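PDB 3VU4: KmHsv2, which probably binds phosphoinositides, as Atg18 does, by way of a seven-bladed beta-propeller of the PROPPIN type. Local coordinates for residues 243-248 against 308-313; 253-258 against 267-272; 312-317 against 329-334. All coordinates share one frame; numbering follows the deposited sequence.

Interaction 1: 243-248 against 308-313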
ATOM      1  N   VAL A 243      -4.903  -9.183  -8.624  1.00 41.74           N
ATOM      2  CA  VAL A 243      -4.364  -8.750  -7.357  1.00 37.82           C
ATOM      3  C   VAL A 243      -5.158  -7.526  -6.903  1.00 37.87           C
ATOM      4  O   VAL A 243      -5.420  -6.622  -7.696  1.00 38.38           O
ATOM      5  CB  VAL A 243      -2.883  -8.370  -7.514  1.00 38.49           C
ATOM      6  CG1 VAL A 243      -2.341  -7.816  -6.204  1.00 36.04           C
ATOM      7  CG2 VAL A 243      -2.086  -9.582  -7.978  1.00 34.70           C
ATOM      8  N   VAL A 244      -5.547  -7.497  -5.635  1.00 35.85           N
ATOM      9  CA  VAL A 244      -6.305  -6.372  -5.100  1.00 34.32           C
ATOM     10  C   VAL A 244      -5.364  -5.487  -4.298  1.00 35.69           C
ATOM     11  O   VAL A 244      -5.475  -4.262  -4.311  1.00 36.43           O
ATOM     12  CB  VAL A 244      -7.467  -6.860  -4.203  1.00 32.19           C
ATOM     13  CG1 VAL A 244      -8.164  -5.686  -3.552  1.00 26.74           C
ATOM     14  CG2 VAL A 244      -8.456  -7.648  -5.042  1.00 31.52           C
ATOM     15  N   ASP A 245      -4.432  -6.108  -3.592  1.00 36.25           N
ATOM     16  CA  ASP A 245      -3.468  -5.338  -2.829  1.00 36.55           C
ATOM     17  C   ASP A 245      -2.217  -6.162  -2.529  1.00 36.62           C
ATOM     18  O   ASP A 245      -2.242  -7.398  -2.521  1.00 34.53           O
ATOM     19  CB  ASP A 245      -4.094  -4.795  -1.543  1.00 34.20           C
ATOM     20  CG  ASP A 245      -3.329  -3.596  -0.988  1.00 35.95           C
ATOM     21  OD1 ASP A 245      -2.397  -3.120  -1.676  1.00 33.27           O
ATOM     22  OD2 ASP A 245      -3.664  -3.125   0.129  1.00 36.54           O
ATOM     23  N   MET A 246      -1.123  -5.450  -2.299  1.00 37.20           N
ATOM     24  CA  MET A 246       0.170  -6.061  -2.038  1.00 37.38           C
ATOM     25  C   MET A 246       0.901  -5.130  -1.088  1.00 37.17           C
ATOM     26  O   MET A 246       1.065  -3.950  -1.382  1.00 37.52           O
ATOM     27  CB  MET A 246       0.908  -6.206  -3.365  1.00 36.38           C
ATOM     28  CG  MET A 246       2.340  -6.602  -3.270  1.00 38.81           C
ATOM     29  SD  MET A 246       2.886  -7.191  -4.880  1.00 39.43           S
ATOM     30  CE  MET A 246       2.978  -5.656  -5.808  1.00 37.45           C
ATOM     31  N   LYS A 247       1.314  -5.667   0.059  1.00 37.18           N
ATOM     32  CA  LYS A 247       2.001  -4.888   1.090  1.00 35.08           C
ATOM     33  C   LYS A 247       3.211  -5.631   1.696  1.00 35.25           C
ATOM     34  O   LYS A 247       3.245  -6.868   1.727  1.00 34.21           O
ATOM     35  CB  LYS A 247       0.991  -4.524   2.173  1.00 33.98           C
ATOM     36  CG  LYS A 247       0.586  -3.068   2.212  1.00 35.06           C
ATOM     37  CD  LYS A 247       0.250  -2.511   0.847  1.00 35.18           C
ATOM     38  CE  LYS A 247      -0.339  -1.112   0.961  1.00 34.18           C
ATOM     39  NZ  LYS A 247      -1.670  -1.092   1.654  1.00 35.53           N
ATOM     40  N   TRP A 248       4.194  -4.866   2.173  1.00 35.26           N
ATOM     41  CA  TRP A 248       5.439  -5.405   2.749  1.00 35.09           C
ATOM     42  C   TRP A 248       5.433  -5.482   4.273  1.00 35.83           C
ATOM     43  O   TRP A 248       4.896  -4.597   4.937  1.00 38.27           O
ATOM     44  CB  TRP A 248       6.634  -4.524   2.365  1.00 33.50           C
ATOM     45  CG  TRP A 248       7.066  -4.512   0.911  1.00 32.81           C
ATOM     46  CD1 TRP A 248       6.542  -3.756  -0.105  1.00 30.46           C
ATOM     47  CD2 TRP A 248       8.199  -5.197   0.355  1.00 31.51           C
ATOM     48  NE1 TRP A 248       7.286  -3.917  -1.251  1.00 29.49           N
ATOM     49  CE2 TRP A 248       8.307  -4.797  -0.999  1.00 31.37           C
ATOM     50  CE3 TRP A 248       9.132  -6.110   0.873  1.00 27.75           C
ATOM     51  CZ2 TRP A 248       9.323  -5.272  -1.845  1.00 28.91           C
ATOM     52  CZ3 TRP A 248      10.138  -6.585   0.036  1.00 29.91           C
ATOM     53  CH2 TRP A 248      10.223  -6.165  -1.313  1.00 29.86           C
ATOM     54  N   GLY A 308     -13.777  -4.489  -2.158  1.00 51.25           N
ATOM     55  CA  GLY A 308     -12.356  -4.739  -2.271  1.00 47.84           C
ATOM     56  C   GLY A 308     -11.789  -4.730  -0.872  1.00 45.49           C
ATOM     57  O   GLY A 308     -12.500  -5.056   0.079  1.00 46.40           O
ATOM     58  N   CYS A 309     -10.519  -4.371  -0.733  1.00 40.78           N
ATOM     59  CA  CYS A 309      -9.906  -4.289   0.583  1.00 39.47           C
ATOM     60  C   CYS A 309      -8.513  -3.716   0.458  1.00 40.14           C
ATOM     61  O   CYS A 309      -8.009  -3.525  -0.651  1.00 39.76           O
ATOM     62  CB  CYS A 309      -9.841  -5.670   1.263  1.00 37.92           C
ATOM     63  SG  CYS A 309      -8.738  -6.907   0.500  1.00 34.33           S
ATOM     64  N   LYS A 310      -7.914  -3.422   1.608  1.00 40.23           N
ATOM     65  CA  LYS A 310      -6.555  -2.892   1.681  1.00 40.46           C
ATOM     66  C   LYS A 310      -5.910  -3.583   2.854  1.00 40.32           C
ATOM     67  O   LYS A 310      -6.556  -3.791   3.881  1.00 41.81           O
ATOM     68  CB  LYS A 310      -6.554  -1.373   1.896  1.00 38.45           C
ATOM     69  CG  LYS A 310      -7.019  -0.631   0.668  1.00 39.10           C
ATOM     70  CD  LYS A 310      -6.774   0.860   0.718  1.00 38.99           C
ATOM     71  CE  LYS A 310      -7.262   1.471  -0.591  1.00 39.56           C
ATOM     72  NZ  LYS A 310      -7.115   2.944  -0.656  1.00 44.74           N
ATOM     73  N   ILE A 311      -4.650  -3.963   2.701  1.00 39.40           N
ATOM     74  CA  ILE A 311      -3.957  -4.645   3.781  1.00 38.76           C
ATOM     75  C   ILE A 311      -2.764  -3.834   4.256  1.00 38.41           C
ATOM     76  O   ILE A 311      -2.305  -2.914   3.576  1.00 39.38           O
ATOM     77  CB  ILE A 311      -3.513  -6.061   3.340  1.00 39.09           C
ATOM     78  CG1 ILE A 311      -2.426  -5.985   2.272  1.00 39.70           C
ATOM     79  CG2 ILE A 311      -4.707  -6.806   2.736  1.00 40.01           C
ATOM     80  CD1 ILE A 311      -2.123  -7.323   1.622  1.00 36.87           C
ATOM     81  N   ALA A 312      -2.279  -4.160   5.443  1.00 37.14           N
ATOM     82  CA  ALA A 312      -1.136  -3.457   6.000  1.00 36.14           C
ATOM     83  C   ALA A 312      -0.508  -4.287   7.103  1.00 35.27           C
ATOM     84  O   ALA A 312      -1.202  -4.791   7.993  1.00 34.35           O
ATOM     85  CB  ALA A 312      -1.567  -2.100   6.542  1.00 33.05           C
ATOM     86  N   TRP A 313       0.806  -4.456   7.032  1.00 35.52           N
ATOM     87  CA  TRP A 313       1.496  -5.210   8.069  1.00 35.41           C
ATOM     88  C   TRP A 313       1.625  -4.268   9.248  1.00 36.11           C
ATOM     89  O   TRP A 313       1.816  -3.068   9.072  1.00 36.28           O
ATOM     90  CB  TRP A 313       2.879  -5.658   7.603  1.00 32.66           C
ATOM     91  CG  TRP A 313       2.844  -6.708   6.535  1.00 32.07           C
ATOM     92  CD1 TRP A 313       2.620  -6.520   5.201  1.00 31.02           C
ATOM     93  CD2 TRP A 313       3.077  -8.111   6.708  1.00 31.88           C
ATOM     94  NE1 TRP A 313       2.707  -7.716   4.532  1.00 31.22           N
ATOM     95  CE2 TRP A 313       2.986  -8.708   5.432  1.00 31.46           C
ATOM     96  CE3 TRP A 313       3.359  -8.920   7.815  1.00 29.65           C
ATOM     97  CZ2 TRP A 313       3.168 -10.082   5.234  1.00 31.62           C
ATOM     98  CZ3 TRP A 313       3.541 -10.284   7.618  1.00 30.26           C
ATOM     99  CH2 TRP A 313       3.444 -10.851   6.336  1.00 30.03           C
TER
HETATM  100  O   HOH W   1       2.417  -2.608   4.963  1.00 41.55           O

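Interaction 2: 253-258 against 267-272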
ATOM      1  N   SER A 253      10.893  -8.303   5.062  1.00 36.81           N
ATOM      2  CA  SER A 253      11.074  -9.743   4.882  1.00 36.44           C
ATOM      3  C   SER A 253       9.992 -10.482   4.084  1.00 34.97           C
ATOM      4  O   SER A 253      10.293 -11.373   3.298  1.00 33.88           O
ATOM      5  CB  SER A 253      11.200 -10.415   6.253  1.00 35.83           C
ATOM      6  OG  SER A 253      11.017 -11.819   6.136  1.00 41.51           O
ATOM      7  N   LYS A 254       8.731 -10.145   4.312  1.00 36.21           N
ATOM      8  CA  LYS A 254       7.651 -10.817   3.608  1.00 36.34           C
ATOM      9  C   LYS A 254       6.757  -9.879   2.831  1.00 35.68           C
ATOM     10  O   LYS A 254       6.612  -8.702   3.155  1.00 36.20           O
ATOM     11  CB  LYS A 254       6.818 -11.637   4.587  1.00 36.68           C
ATOM     12  CG  LYS A 254       7.579 -12.810   5.142  1.00 39.33           C
ATOM     13  CD  LYS A 254       6.869 -13.434   6.310  1.00 43.85           C
ATOM     14  CE  LYS A 254       7.811 -14.376   7.055  1.00 47.51           C
ATOM     15  NZ  LYS A 254       9.009 -13.645   7.582  1.00 47.80           N
ATOM     16  N   LEU A 255       6.164 -10.426   1.787  1.00 35.20           N
ATOM     17  CA  LEU A 255       5.272  -9.672   0.932  1.00 34.92           C
ATOM     18  C   LEU A 255       3.908 -10.372   0.959  1.00 35.81           C
ATOM     19  O   LEU A 255       3.822 -11.576   0.703  1.00 35.39           O
ATOM     20  CB  LEU A 255       5.845  -9.664  -0.480  1.00 33.56           C
ATOM     21  CG  LEU A 255       5.264  -8.747  -1.538  1.00 31.26           C
ATOM     22  CD1 LEU A 255       5.305  -7.317  -1.051  1.00 34.03           C
ATOM     23  CD2 LEU A 255       6.075  -8.911  -2.802  1.00 31.22           C
ATOM     24  N   ALA A 256       2.856  -9.630   1.309  1.00 35.24           N
ATOM     25  CA  ALA A 256       1.505 -10.200   1.339  1.00 34.79           C
ATOM     26  C   ALA A 256       0.732  -9.728   0.123  1.00 33.26           C
ATOM     27  O   ALA A 256       0.816  -8.563  -0.268  1.00 34.25           O
ATOM     28  CB  ALA A 256       0.763  -9.798   2.615  1.00 32.42           C
ATOM     29  N   VAL A 257      -0.006 -10.647  -0.478  1.00 33.14           N
ATOM     30  CA  VAL A 257      -0.822 -10.338  -1.640  1.00 34.12           C
ATOM     31  C   VAL A 257      -2.232 -10.886  -1.423  1.00 35.30           C
ATOM     32  O   VAL A 257      -2.404 -12.005  -0.928  1.00 35.70           O
ATOM     33  CB  VAL A 257      -0.240 -10.978  -2.931  1.00 33.45           C
ATOM     34  CG1 VAL A 257      -1.182 -10.744  -4.117  1.00 31.84           C
ATOM     35  CG2 VAL A 257       1.120 -10.393  -3.230  1.00 34.24           C
ATOM     36  N   VAL A 258      -3.237 -10.091  -1.777  1.00 35.20           N
ATOM     37  CA  VAL A 258      -4.621 -10.530  -1.672  1.00 34.54           C
ATOM     38  C   VAL A 258      -5.178 -10.469  -3.087  1.00 35.47           C
ATOM     39  O   VAL A 258      -5.043  -9.446  -3.753  1.00 37.61           O
ATOM     40  CB  VAL A 258      -5.462  -9.597  -0.778  1.00 33.99           C
ATOM     41  CG1 VAL A 258      -6.911 -10.056  -0.771  1.00 35.15           C
ATOM     42  CG2 VAL A 258      -4.934  -9.605   0.623  1.00 36.66           C
ATOM     43  N   PHE A 267       4.783 -14.086   0.373  1.00 34.42           N
ATOM     44  CA  PHE A 267       6.013 -14.445  -0.330  1.00 35.20           C
ATOM     45  C   PHE A 267       7.182 -14.000   0.542  1.00 36.43           C
ATOM     46  O   PHE A 267       7.097 -12.991   1.256  1.00 37.58           O
ATOM     47  CB  PHE A 267       6.066 -13.761  -1.698  1.00 31.88           C
ATOM     48  CG  PHE A 267       4.992 -14.214  -2.631  1.00 31.25           C
ATOM     49  CD1 PHE A 267       5.154 -15.362  -3.387  1.00 31.80           C
ATOM     50  CD2 PHE A 267       3.794 -13.507  -2.731  1.00 31.40           C
ATOM     51  CE1 PHE A 267       4.133 -15.809  -4.240  1.00 32.88           C
ATOM     52  CE2 PHE A 267       2.779 -13.941  -3.571  1.00 30.34           C
ATOM     53  CZ  PHE A 267       2.946 -15.093  -4.327  1.00 30.18           C
ATOM     54  N   GLU A 268       8.275 -14.745   0.487  1.00 36.40           N
ATOM     55  CA  GLU A 268       9.428 -14.424   1.315  1.00 37.39           C
ATOM     56  C   GLU A 268      10.605 -13.818   0.557  1.00 37.03           C
ATOM     57  O   GLU A 268      11.169 -14.463  -0.330  1.00 36.96           O
ATOM     58  CB  GLU A 268       9.869 -15.693   2.055  1.00 38.01           C
ATOM     59  CG  GLU A 268      11.185 -15.582   2.821  1.00 41.42           C
ATOM     60  CD  GLU A 268      11.542 -16.880   3.528  1.00 43.08           C
ATOM     61  OE1 GLU A 268      11.004 -17.131   4.628  1.00 44.78           O
ATOM     62  OE2 GLU A 268      12.345 -17.662   2.972  1.00 44.17           O
ATOM     63  N   ILE A 269      10.969 -12.583   0.905  1.00 36.54           N
ATOM     64  CA  ILE A 269      12.110 -11.908   0.277  1.00 38.45           C
ATOM     65  C   ILE A 269      13.422 -12.381   0.940  1.00 38.97           C
ATOM     66  O   ILE A 269      14.425 -12.642   0.265  1.00 39.02           O
ATOM     67  CB  ILE A 269      11.977 -10.366   0.373  1.00 39.28           C
ATOM     68  CG1 ILE A 269      11.009  -9.859  -0.707  1.00 41.93           C
ATOM     69  CG2 ILE A 269      13.337  -9.700   0.199  1.00 39.48           C
ATOM     70  CD1 ILE A 269       9.552 -10.208  -0.465  1.00 41.65           C
ATOM     71  N   PHE A 270      13.417 -12.480   2.262  1.00 38.14           N
ATOM     72  CA  PHE A 270      14.581 -12.988   2.980  1.00 39.94           C
ATOM     73  C   PHE A 270      14.092 -13.599   4.284  1.00 40.71           C
ATOM     74  O   PHE A 270      13.083 -13.150   4.837  1.00 40.04           O
ATOM     75  CB  PHE A 270      15.630 -11.884   3.214  1.00 38.15           C
ATOM     76  CG  PHE A 270      15.254 -10.857   4.252  1.00 35.77           C
ATOM     77  CD1 PHE A 270      15.372 -11.142   5.611  1.00 34.06           C
ATOM     78  CD2 PHE A 270      14.851  -9.573   3.867  1.00 34.57           C
ATOM     79  CE1 PHE A 270      15.100 -10.169   6.581  1.00 31.58           C
ATOM     80  CE2 PHE A 270      14.578  -8.592   4.824  1.00 33.32           C
ATOM     81  CZ  PHE A 270      14.704  -8.894   6.187  1.00 33.58           C
ATOM     82  N   ASN A 271      14.774 -14.642   4.757  1.00 41.38           N
ATOM     83  CA  ASN A 271      14.350 -15.294   5.983  1.00 41.83           C
ATOM     84  C   ASN A 271      14.540 -14.398   7.202  1.00 44.71           C
ATOM     85  O   ASN A 271      15.620 -13.890   7.475  1.00 44.09           O
ATOM     86  CB  ASN A 271      15.055 -16.624   6.180  1.00 39.15           C
ATOM     87  CG  ASN A 271      14.422 -17.435   7.282  1.00 39.50           C
ATOM     88  OD1 ASN A 271      14.432 -17.022   8.439  1.00 39.26           O
ATOM     89  ND2 ASN A 271      13.844 -18.584   6.931  1.00 36.77           N
ATOM     90  N   ASP A 272      13.434 -14.235   7.916  1.00 47.84           N
ATOM     91  CA  ASP A 272      13.277 -13.383   9.086  1.00 49.03           C
ATOM     92  C   ASP A 272      13.673 -13.958  10.445  1.00 50.06           C
ATOM     93  O   ASP A 272      14.148 -13.246  11.317  1.00 48.05           O
ATOM     94  CB  ASP A 272      11.801 -12.983   9.150  1.00 48.26           C
ATOM     95  CG  ASP A 272      11.619 -11.541   9.411  1.00 51.44           C
ATOM     96  OD1 ASP A 272      12.604 -10.804   9.226  1.00 56.64           O
ATOM     97  OD2 ASP A 272      10.506 -11.132   9.786  1.00 53.90           O
TER
HETATM   98  O   HOH W   2       8.248 -10.436   7.903  1.00 50.61           O

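Interaction 3: 312-317 against 329-334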
ATOM      1  N   ALA A 312      -2.279  -4.160   5.443  1.00 37.14           N
ATOM      2  CA  ALA A 312      -1.136  -3.457   6.000  1.00 36.14           C
ATOM      3  C   ALA A 312      -0.508  -4.287   7.103  1.00 35.27           C
ATOM      4  O   ALA A 312      -1.202  -4.791   7.993  1.00 34.35           O
ATOM      5  CB  ALA A 312      -1.567  -2.100   6.542  1.00 33.05           C
ATOM      6  N   TRP A 313       0.806  -4.456   7.032  1.00 35.52           N
ATOM      7  CA  TRP A 313       1.496  -5.210   8.069  1.00 35.41           C
ATOM      8  C   TRP A 313       1.625  -4.268   9.248  1.00 36.11           C
ATOM      9  O   TRP A 313       1.816  -3.068   9.072  1.00 36.28           O
ATOM     10  CB  TRP A 313       2.879  -5.658   7.603  1.00 32.66           C
ATOM     11  CG  TRP A 313       2.844  -6.708   6.535  1.00 32.07           C
ATOM     12  CD1 TRP A 313       2.620  -6.520   5.201  1.00 31.02           C
ATOM     13  CD2 TRP A 313       3.077  -8.111   6.708  1.00 31.88           C
ATOM     14  NE1 TRP A 313       2.707  -7.716   4.532  1.00 31.22           N
ATOM     15  CE2 TRP A 313       2.986  -8.708   5.432  1.00 31.46           C
ATOM     16  CE3 TRP A 313       3.359  -8.920   7.815  1.00 29.65           C
ATOM     17  CZ2 TRP A 313       3.168 -10.082   5.234  1.00 31.62           C
ATOM     18  CZ3 TRP A 313       3.541 -10.284   7.618  1.00 30.26           C
ATOM     19  CH2 TRP A 313       3.444 -10.851   6.336  1.00 30.03           C
ATOM     20  N   ILE A 314       1.485  -4.802  10.451  1.00 38.39           N
ATOM     21  CA  ILE A 314       1.589  -3.982  11.646  1.00 39.60           C
ATOM     22  C   ILE A 314       2.770  -4.464  12.471  1.00 40.92           C
ATOM     23  O   ILE A 314       3.026  -3.960  13.559  1.00 43.11           O
ATOM     24  CB  ILE A 314       0.297  -4.054  12.495  1.00 37.43           C
ATOM     25  CG1 ILE A 314       0.013  -5.493  12.919  1.00 38.14           C
ATOM     26  CG2 ILE A 314      -0.863  -3.507  11.699  1.00 38.22           C
ATOM     27  CD1 ILE A 314      -1.112  -5.617  13.935  1.00 36.71           C
ATOM     28  N   SER A 315       3.481  -5.449  11.934  1.00 40.77           N
ATOM     29  CA  SER A 315       4.644  -6.019  12.592  1.00 40.28           C
ATOM     30  C   SER A 315       5.328  -6.925  11.587  1.00 41.80           C
ATOM     31  O   SER A 315       4.988  -6.923  10.406  1.00 42.00           O
ATOM     32  CB  SER A 315       4.232  -6.839  13.802  1.00 38.25           C
ATOM     33  OG  SER A 315       3.924  -8.165  13.425  1.00 42.65           O
ATOM     34  N   GLU A 316       6.287  -7.709  12.056  1.00 43.51           N
ATOM     35  CA  GLU A 316       7.007  -8.604  11.167  1.00 44.97           C
ATOM     36  C   GLU A 316       6.208  -9.863  10.894  1.00 45.08           C
ATOM     37  O   GLU A 316       6.453 -10.556   9.903  1.00 45.94           O
ATOM     38  CB  GLU A 316       8.366  -8.959  11.771  1.00 47.19           C
ATOM     39  CG  GLU A 316       9.290  -7.760  11.879  1.00 52.49           C
ATOM     40  CD  GLU A 316      10.656  -8.092  12.456  1.00 55.22           C
ATOM     41  OE1 GLU A 316      11.502  -7.171  12.525  1.00 56.62           O
ATOM     42  OE2 GLU A 316      10.889  -9.262  12.842  1.00 57.62           O
ATOM     43  N   SER A 317       5.241 -10.146  11.762  1.00 44.03           N
ATOM     44  CA  SER A 317       4.424 -11.342  11.606  1.00 44.29           C
ATOM     45  C   SER A 317       2.908 -11.107  11.536  1.00 44.16           C
ATOM     46  O   SER A 317       2.158 -12.027  11.206  1.00 43.54           O
ATOM     47  CB  SER A 317       4.724 -12.315  12.746  1.00 43.47           C
ATOM     48  OG  SER A 317       4.347 -11.748  13.989  1.00 42.05           O
ATOM     49  N   ILE A 329     -12.251  -4.681  10.379  1.00 38.07           N
ATOM     50  CA  ILE A 329     -10.807  -4.827  10.306  1.00 37.64           C
ATOM     51  C   ILE A 329     -10.369  -6.094  11.029  1.00 37.55           C
ATOM     52  O   ILE A 329     -10.591  -6.271  12.231  1.00 35.83           O
ATOM     53  CB  ILE A 329     -10.070  -3.588  10.880  1.00 38.92           C
ATOM     54  CG1 ILE A 329      -8.561  -3.810  10.791  1.00 40.97           C
ATOM     55  CG2 ILE A 329     -10.500  -3.316  12.312  1.00 39.36           C
ATOM     56  CD1 ILE A 329      -7.738  -2.583  11.088  1.00 42.83           C
ATOM     57  N   GLU A 330      -9.758  -6.984  10.260  1.00 37.88           N
ATOM     58  CA  GLU A 330      -9.282  -8.264  10.760  1.00 37.92           C
ATOM     59  C   GLU A 330      -7.766  -8.292  10.911  1.00 37.40           C
ATOM     60  O   GLU A 330      -7.039  -7.842  10.031  1.00 38.76           O
ATOM     61  CB  GLU A 330      -9.747  -9.365   9.806  1.00 37.93           C
ATOM     62  CG  GLU A 330     -11.188  -9.770  10.035  1.00 38.98           C
ATOM     63  CD  GLU A 330     -11.932 -10.062   8.762  1.00 38.32           C
ATOM     64  OE1 GLU A 330     -11.299 -10.506   7.789  1.00 38.50           O
ATOM     65  OE2 GLU A 330     -13.164  -9.862   8.743  1.00 41.13           O
ATOM     66  N   THR A 331      -7.298  -8.825  12.032  1.00 37.26           N
ATOM     67  CA  THR A 331      -5.874  -8.911  12.312  1.00 36.45           C
ATOM     68  C   THR A 331      -5.401 -10.348  12.138  1.00 38.37           C
ATOM     69  O   THR A 331      -5.918 -11.262  12.784  1.00 39.11           O
ATOM     70  CB  THR A 331      -5.588  -8.437  13.741  1.00 36.55           C
ATOM     71  OG1 THR A 331      -6.009  -7.076  13.872  1.00 36.52           O
ATOM     72  CG2 THR A 331      -4.109  -8.533  14.063  1.00 33.98           C
ATOM     73  N   PHE A 332      -4.424 -10.552  11.258  1.00 38.50           N
ATOM     74  CA  PHE A 332      -3.904 -11.893  11.004  1.00 39.63           C
ATOM     75  C   PHE A 332      -2.461 -12.058  11.470  1.00 40.91           C
ATOM     76  O   PHE A 332      -1.698 -11.097  11.540  1.00 41.83           O
ATOM     77  CB  PHE A 332      -3.998 -12.231   9.509  1.00 37.34           C
ATOM     78  CG  PHE A 332      -5.399 -12.178   8.954  1.00 36.92           C
ATOM     79  CD1 PHE A 332      -5.993 -10.955   8.630  1.00 36.67           C
ATOM     80  CD2 PHE A 332      -6.134 -13.347   8.773  1.00 35.44           C
ATOM     81  CE1 PHE A 332      -7.305 -10.900   8.130  1.00 35.85           C
ATOM     82  CE2 PHE A 332      -7.446 -13.304   8.277  1.00 37.44           C
ATOM     83  CZ  PHE A 332      -8.033 -12.074   7.954  1.00 34.48           C
ATOM     84  N   LYS A 333      -2.089 -13.290  11.778  1.00 42.91           N
ATOM     85  CA  LYS A 333      -0.740 -13.590  12.236  1.00 45.13           C
ATOM     86  C   LYS A 333      -0.145 -14.666  11.324  1.00 45.58           C
ATOM     87  O   LYS A 333      -0.815 -15.649  10.984  1.00 45.06           O
ATOM     88  CB  LYS A 333      -0.796 -14.092  13.680  1.00 48.98           C
ATOM     89  CG  LYS A 333       0.181 -13.444  14.660  1.00 54.23           C
ATOM     90  CD  LYS A 333       1.566 -14.055  14.586  1.00 58.07           C
ATOM     91  CE  LYS A 333       2.302 -13.930  15.926  1.00 60.99           C
ATOM     92  NZ  LYS A 333       2.595 -12.524  16.333  1.00 62.07           N
ATOM     93  N   VAL A 334       1.098 -14.460  10.904  1.00 46.07           N
ATOM     94  CA  VAL A 334       1.790 -15.426  10.056  1.00 45.85           C
ATOM     95  C   VAL A 334       2.751 -16.151  10.991  1.00 46.35           C
ATOM     96  O   VAL A 334       3.606 -15.531  11.621  1.00 48.06           O
ATOM     97  CB  VAL A 334       2.567 -14.727   8.923  1.00 44.97           C
ATOM     98  CG1 VAL A 334       3.214 -15.759   8.027  1.00 43.79           C
ATOM     99  CG2 VAL A 334       1.627 -13.853   8.114  1.00 43.70           C
TER

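Interaction 1: 243-248 against 308-313
Asp245 and Lys247 together take hold of the backbone of Ile311, joining the innermost strands of two neighbouring blades of the beta-propeller, which run nearly parallel (9°) but too far apart to pair as one sheet. Asp245 OD2 accepts Ile311 N at 2.9 Å, on its anti side and somewhat out of the carboxylate plane; its syn lone pair takes Lys247 NZ at 3.2 Å. The carboxylate reaches across because CG stands opposite the backbone N (chi1 -159°). Lys247 bends at chi2 and chi4, curling round Ile311 O so that NZ meets it almost head-on at 2.7 Å, while its CB rests on Ile311 CG1. A classic beta bulge, in which Val244 and Asp245 both face Val258, helps turn two successive side chains toward the next blade; Val244 CG1 lies 3.6 Å from Cys309 O.

Further along, Trp313 NE1 donates to Lys247 O (3.0 Å) from well above the carbonyl plane, and a water bridges Trp248 O and Trp313 N. The other oxygen, Asp245 OD1, accepts Met246 N and pairs with Arg202 of the preceding blade. With an alanine at Asp245, the Ile311 N-H would probably be left without its acceptor and the Lys247 ammonium without its counter-charge. The chemistry thus implies a polar seam between blades, in which an acid-base pair serves both the N-H and the C=O of one buried residue, Ile311.

Interaction 2: 253-258 against 267-272
Leu255 and Phe267 form a hydrogen-bonded pair of an antiparallel beta hairpin, strands 254-259 and 263-268, which makes up the two middle strands of one propeller blade. Leu255 N reaches Phe267 O at 2.8 Å and Phe267 N reaches Leu255 O at 2.7 Å, both in the carbonyl plane. Their side chains share a face with Val257, whose CG2 meets the edge of the Phe267 ring at CE2, 3.9 Å away. Flat and branched apolar groups suit this face, which packs against Ile220 of the preceding blade. Leu255 CB also touches Ile269 CD1 at 3.7 Å, so that isoleucine extends the apolar layer past the end of the strand.

Beyond the paired residues, the chain after Glu268 wraps round Ser253. Ser253 O accepts Ile269 N at 2.8 Å and, weakly, Phe270 N. The Phe270 side chain has CG set between its backbone N and carbonyl carbon (chi1 73°), which folds the ring back until one face covers Ser253: CA sits 3.9 Å from the ring centroid in a CH-pi contact. A residue as small as serine allows the ring to come down on its backbone.

On the opposite face from Leu255, Lys254 runs back past Ser253 toward Asp272, and its side chain crosses that of Asp272 obliquely. The salt bridge from Lys254 NZ to Asp272 OD2 is long, and a water beside the pair touches both, bound only weakly by the lysine. The Ser253 hydroxyl is held from two directions: OG receives Lys254 NZ at 3.1 Å and gives its own proton to Phe270 O at 2.8 Å, almost in line with that C=O bond.

Interaction 3: 312-317 against 329-334
Ser317 meets strand 329-334 through two hydrogen bonds, one from its backbone and one from its side chain. Val334 N donates to Ser317 O at 2.7 Å, a nearly straight bond (163°), and Lys333 NZ donates to Ser317 OG at 3.0 Å. Lys333 sets off away from the loop, then kinks (chi2 -82°, chi4 -65°) and doubles back, carrying the ammonium to the hydroxyl; a long, flexible lysine suits this detour. Ser317 OG, lying between its own N and carbonyl carbon, is turned to meet it. A CA-H...O contact from Lys333 CA to Ser317 O, 3.4 Å, adds to the grip on that carbonyl.

The loop itself is shaped by an ST turn, Ser315 OG accepting Ser317 N at 2.9 Å and also Ser318 N, which probably helps to hold Ser317 where the strand can reach it. Around this polar centre the packing is light. The far end of the Trp313 ring, at CH2, touches Val334 CG2 at 3.9 Å, the two side chains crossing at about a right angle. The Ile314 side chain likewise crosses that of Thr331, CD1 lying 4.2 Å from CG2.

The contact lies in the last blade, where residues 314-317 turn the chain from its inner strand into strand 318-323, next to strand 328-337. Its chemistry implies a turn anchored mainly by polar bonds at one serine, with small apolar contacts on its flanks.

From the N terminus, strand 243-248 opens the sixth blade. Interaction 2 closes first, a short hairpin loop between 253-258 and 267-272 within that blade. Interaction 1 then closes a much longer loop, from 243-248 to 308-313, which contains interaction 2 entirely and ties the inner strand of this blade to that of the next. Interaction 3 starts on the strand where interaction 1 ends, sharing Ala312 and Trp313, and closes a short loop, from 312-317 to 329-334, in the final blade; it follows interaction 2 in series. No loops cross. Trp313 links all three, since its NE1 also packs on Ala256 CB, 3.4 Å away, of the middle strand in interaction 2.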